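Local coordinates for protein nucleoporin NUP82 (Chaetomium thermophilum, PDB 5CWW) that serves as a structural constituent of the nuclear pore complex, and as such may also help dock transport factors that pass through it, at residues N421-N426 with P517-L522. Sequence-based numbering, arbitrary orientation.
Sequences NGLSLN and PWVFRL
Between Leu-423 and Leu-425, which both pack on helix 518-526, the hydroxyl OG of Ser-424 is held by hydrogen bonds to two groups. One is the carboxylate of Glu-523, the residue after Leu-522. The other is a basic side chain of another protein in the assembly. The backbone N of Leu-423 is hydrogen-bonded to the hydroxyl of Tyr-500.

The direct contact is mostly apolar. Leu-423 carries most of it. Its CG stands anti to the backbone N (chi1 -175°), and with chi2 at 67° CD1 comes to the helix. There CD1 of Leu-423 lies 3.5 Å from the carbonyl O of Val-519 and 3.9 Å from CG of Leu-522. The two leucine side chains meet at a slant. Nearer the backbone, CB of Leu-423 faces CB of Val-519 at 4.2 Å. Leu-425 adds a looser touch, its CD1 at 4.3 Å from CD2 of Leu-522.

At the other end the Phe-520 ring presents its edge to the loop. CE1 of Phe-520 lies 3.7 Å from CA of Gly-422 and 3.6 Å from O of Asn-421, both near the ring plane. CG2 of the preceding Val-519 sits over the centre of one ring face.

This chain is the N-terminal part of NUP82, a beta-propeller domain. The loop leads into strand 427-432 of one sheet, while the helix follows strand 509-514 of another. The contact therefore joins two blades. Trp-518 stacks on Phe-473 of the first sheet.

The loop thus meets the helix through buried leucine and valine contacts, and the hydrogen bonds of Ser-424 OG and Leu-423 N supply a polar hold. Ser-424, Leu-425 and Leu-522 also touch the partner protein, so in this assembly the junction forms part of the binding surface.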
ATOM      1  N   ASN B 421     -14.635  17.217 -11.164  1.00100.18           N
ATOM      2  CA  ASN B 421     -15.155  18.131 -10.153  1.00 99.31           C
ATOM      3  C   ASN B 421     -15.453  17.404  -8.846  1.00 91.26           C
ATOM      4  O   ASN B 421     -16.171  16.404  -8.831  1.00 94.92           O
ATOM      5  CB  ASN B 421     -16.417  18.828 -10.663  1.00105.38           C
ATOM      6  CG  ASN B 421     -16.910  19.906  -9.717  1.00108.86           C
ATOM      7  OD1 ASN B 421     -16.130  20.493  -8.967  1.00108.92           O
ATOM      8  ND2 ASN B 421     -18.210  20.174  -9.752  1.00111.19           N
ATOM      9  N   GLY B 422     -14.902  17.916  -7.750  1.00 83.03           N
ATOM     10  CA  GLY B 422     -15.058  17.282  -6.454  1.00 72.36           C
ATOM     11  C   GLY B 422     -14.402  18.078  -5.344  1.00 64.86           C
ATOM     12  O   GLY B 422     -14.420  19.306  -5.366  1.00 65.40           O
ATOM     13  N   LEU B 423     -13.811  17.377  -4.382  1.00 59.39           N
ATOM     14  CA  LEU B 423     -13.232  18.015  -3.204  1.00 55.97           C
ATOM     15  C   LEU B 423     -11.746  18.307  -3.381  1.00 51.30           C
ATOM     16  O   LEU B 423     -10.972  17.437  -3.793  1.00 50.42           O
ATOM     17  CB  LEU B 423     -13.438  17.129  -1.973  1.00 53.28           C
ATOM     18  CG  LEU B 423     -12.997  17.718  -0.629  1.00 50.43           C
ATOM     19  CD1 LEU B 423     -13.865  18.909  -0.246  1.00 50.98           C
ATOM     20  CD2 LEU B 423     -13.036  16.653   0.456  1.00 50.84           C
ATOM     21  N   SER B 424     -11.345  19.526  -3.035  1.00 52.34           N
ATOM     22  CA  SER B 424      -9.949  19.940  -3.141  1.00 51.10           C
ATOM     23  C   SER B 424      -9.102  19.415  -1.979  1.00 49.64           C
ATOM     24  O   SER B 424      -8.172  20.083  -1.530  1.00 51.04           O
ATOM     25  CB  SER B 424      -9.857  21.466  -3.203  1.00 53.54           C
ATOM     26  OG  SER B 424     -10.472  22.060  -2.073  1.00 55.13           O
ATOM     27  N   LEU B 425      -9.425  18.215  -1.502  1.00 45.28           N
ATOM     28  CA  LEU B 425      -8.674  17.577  -0.428  1.00 45.86           C
ATOM     29  C   LEU B 425      -8.593  16.083  -0.676  1.00 44.93           C
ATOM     30  O   LEU B 425      -9.538  15.479  -1.186  1.00 46.03           O
ATOM     31  CB  LEU B 425      -9.335  17.823   0.931  1.00 47.97           C
ATOM     32  CG  LEU B 425      -9.509  19.254   1.440  1.00 52.34           C
ATOM     33  CD1 LEU B 425     -10.406  19.231   2.661  1.00 53.97           C
ATOM     34  CD2 LEU B 425      -8.170  19.890   1.776  1.00 53.68           C
ATOM     35  N   ASN B 426      -7.467  15.482  -0.316  1.00 44.17           N
ATOM     36  CA  ASN B 426      -7.361  14.033  -0.326  1.00 45.08           C
ATOM     37  C   ASN B 426      -8.276  13.443   0.739  1.00 45.13           C
ATOM     38  O   ASN B 426      -8.369  13.971   1.850  1.00 44.93           O
ATOM     39  CB  ASN B 426      -5.920  13.575  -0.093  1.00 44.33           C
ATOM     40  CG  ASN B 426      -4.953  14.150  -1.106  1.00 46.88           C
ATOM     41  OD1 ASN B 426      -5.083  13.915  -2.308  1.00 46.34           O
ATOM     42  ND2 ASN B 426      -3.962  14.890  -0.625  1.00 47.63           N
ATOM     43  N   PRO B 517     -23.663  13.923  -1.376  1.00 80.20           N
ATOM     44  CA  PRO B 517     -23.173  15.231  -1.823  1.00 81.58           C
ATOM     45  C   PRO B 517     -22.334  15.955  -0.771  1.00 76.00           C
ATOM     46  O   PRO B 517     -21.969  17.112  -0.980  1.00 78.11           O
ATOM     47  CB  PRO B 517     -24.464  16.001  -2.107  1.00 85.61           C
ATOM     48  CG  PRO B 517     -25.437  15.442  -1.141  1.00 87.11           C
ATOM     49  CD  PRO B 517     -25.087  13.982  -0.994  1.00 85.13           C
ATOM     50  N   TRP B 518     -22.033  15.287   0.339  1.00 66.22           N
ATOM     51  CA  TRP B 518     -21.352  15.938   1.454  1.00 69.62           C
ATOM     52  C   TRP B 518     -20.009  16.553   1.064  1.00 57.26           C
ATOM     53  O   TRP B 518     -19.659  17.630   1.550  1.00 55.30           O
ATOM     54  CB  TRP B 518     -21.137  14.948   2.599  1.00 78.25           C
ATOM     55  CG  TRP B 518     -20.181  15.469   3.616  1.00 95.50           C
ATOM     56  CD1 TRP B 518     -20.460  16.303   4.656  1.00103.37           C
ATOM     57  CD2 TRP B 518     -18.775  15.200   3.681  1.00104.18           C
ATOM     58  NE1 TRP B 518     -19.314  16.570   5.368  1.00106.93           N
ATOM     59  CE2 TRP B 518     -18.266  15.907   4.786  1.00108.17           C
ATOM     60  CE3 TRP B 518     -17.899  14.432   2.910  1.00107.77           C
ATOM     61  CZ2 TRP B 518     -16.920  15.864   5.143  1.00111.12           C
ATOM     62  CZ3 TRP B 518     -16.564  14.390   3.266  1.00109.58           C
ATOM     63  CH2 TRP B 518     -16.087  15.101   4.372  1.00110.97           C
ATOM     64  N   VAL B 519     -19.255  15.879   0.201  1.00 57.15           N
ATOM     65  CA  VAL B 519     -17.952  16.389  -0.217  1.00 56.74           C
ATOM     66  C   VAL B 519     -18.116  17.643  -1.069  1.00 56.28           C
ATOM     67  O   VAL B 519     -17.271  18.538  -1.044  1.00 55.19           O
ATOM     68  CB  VAL B 519     -17.136  15.338  -1.015  1.00 53.23           C
ATOM     69  CG1 VAL B 519     -16.710  14.197  -0.114  1.00 52.07           C
ATOM     70  CG2 VAL B 519     -17.920  14.824  -2.217  1.00 54.09           C
ATOM     71  N   PHE B 520     -19.211  17.703  -1.820  1.00 58.18           N
ATOM     72  CA  PHE B 520     -19.511  18.866  -2.647  1.00 59.19           C
ATOM     73  C   PHE B 520     -19.909  20.071  -1.793  1.00 58.58           C
ATOM     74  O   PHE B 520     -19.595  21.209  -2.140  1.00 60.28           O
ATOM     75  CB  PHE B 520     -20.626  18.536  -3.645  1.00 65.13           C
ATOM     76  CG  PHE B 520     -20.257  17.467  -4.639  1.00 67.93           C
ATOM     77  CD1 PHE B 520     -19.038  17.498  -5.297  1.00 69.11           C
ATOM     78  CD2 PHE B 520     -21.131  16.429  -4.913  1.00 68.90           C
ATOM     79  CE1 PHE B 520     -18.702  16.514  -6.212  1.00 70.21           C
ATOM     80  CE2 PHE B 520     -20.801  15.444  -5.826  1.00 70.60           C
ATOM     81  CZ  PHE B 520     -19.584  15.487  -6.476  1.00 70.82           C
ATOM     82  N   ARG B 521     -20.601  19.823  -0.685  1.00 58.34           N
ATOM     83  CA  ARG B 521     -21.001  20.907   0.208  1.00 60.13           C
ATOM     84  C   ARG B 521     -19.784  21.511   0.904  1.00 55.54           C
ATOM     85  O   ARG B 521     -19.728  22.719   1.134  1.00 52.90           O
ATOM     86  CB  ARG B 521     -22.008  20.421   1.254  1.00 67.34           C
ATOM     87  CG  ARG B 521     -23.319  19.908   0.678  1.00 78.36           C
ATOM     88  CD  ARG B 521     -24.359  19.720   1.772  1.00 88.51           C
ATOM     89  NE  ARG B 521     -25.300  18.646   1.467  1.00 98.13           N
ATOM     90  CZ  ARG B 521     -26.354  18.772   0.666  1.00107.97           C
ATOM     91  NH1 ARG B 521     -26.616  19.929   0.073  1.00112.62           N
ATOM     92  NH2 ARG B 521     -27.151  17.733   0.454  1.00110.98           N
ATOM     93  N   LEU B 522     -18.811  20.670   1.238  1.00 52.67           N
ATOM     94  CA  LEU B 522     -17.593  21.156   1.873  1.00 51.15           C
ATOM     95  C   LEU B 522     -16.797  21.997   0.884  1.00 53.27           C
ATOM     96  O   LEU B 522     -16.307  23.072   1.227  1.00 52.94           O
ATOM     97  CB  LEU B 522     -16.741  19.998   2.397  1.00 49.02           C
ATOM     98  CG  LEU B 522     -15.392  20.399   3.009  1.00 48.01           C
ATOM     99  CD1 LEU B 522     -15.559  21.463   4.094  1.00 48.41           C
ATOM    100  CD2 LEU B 522     -14.660  19.181   3.565  1.00 47.85           C
TER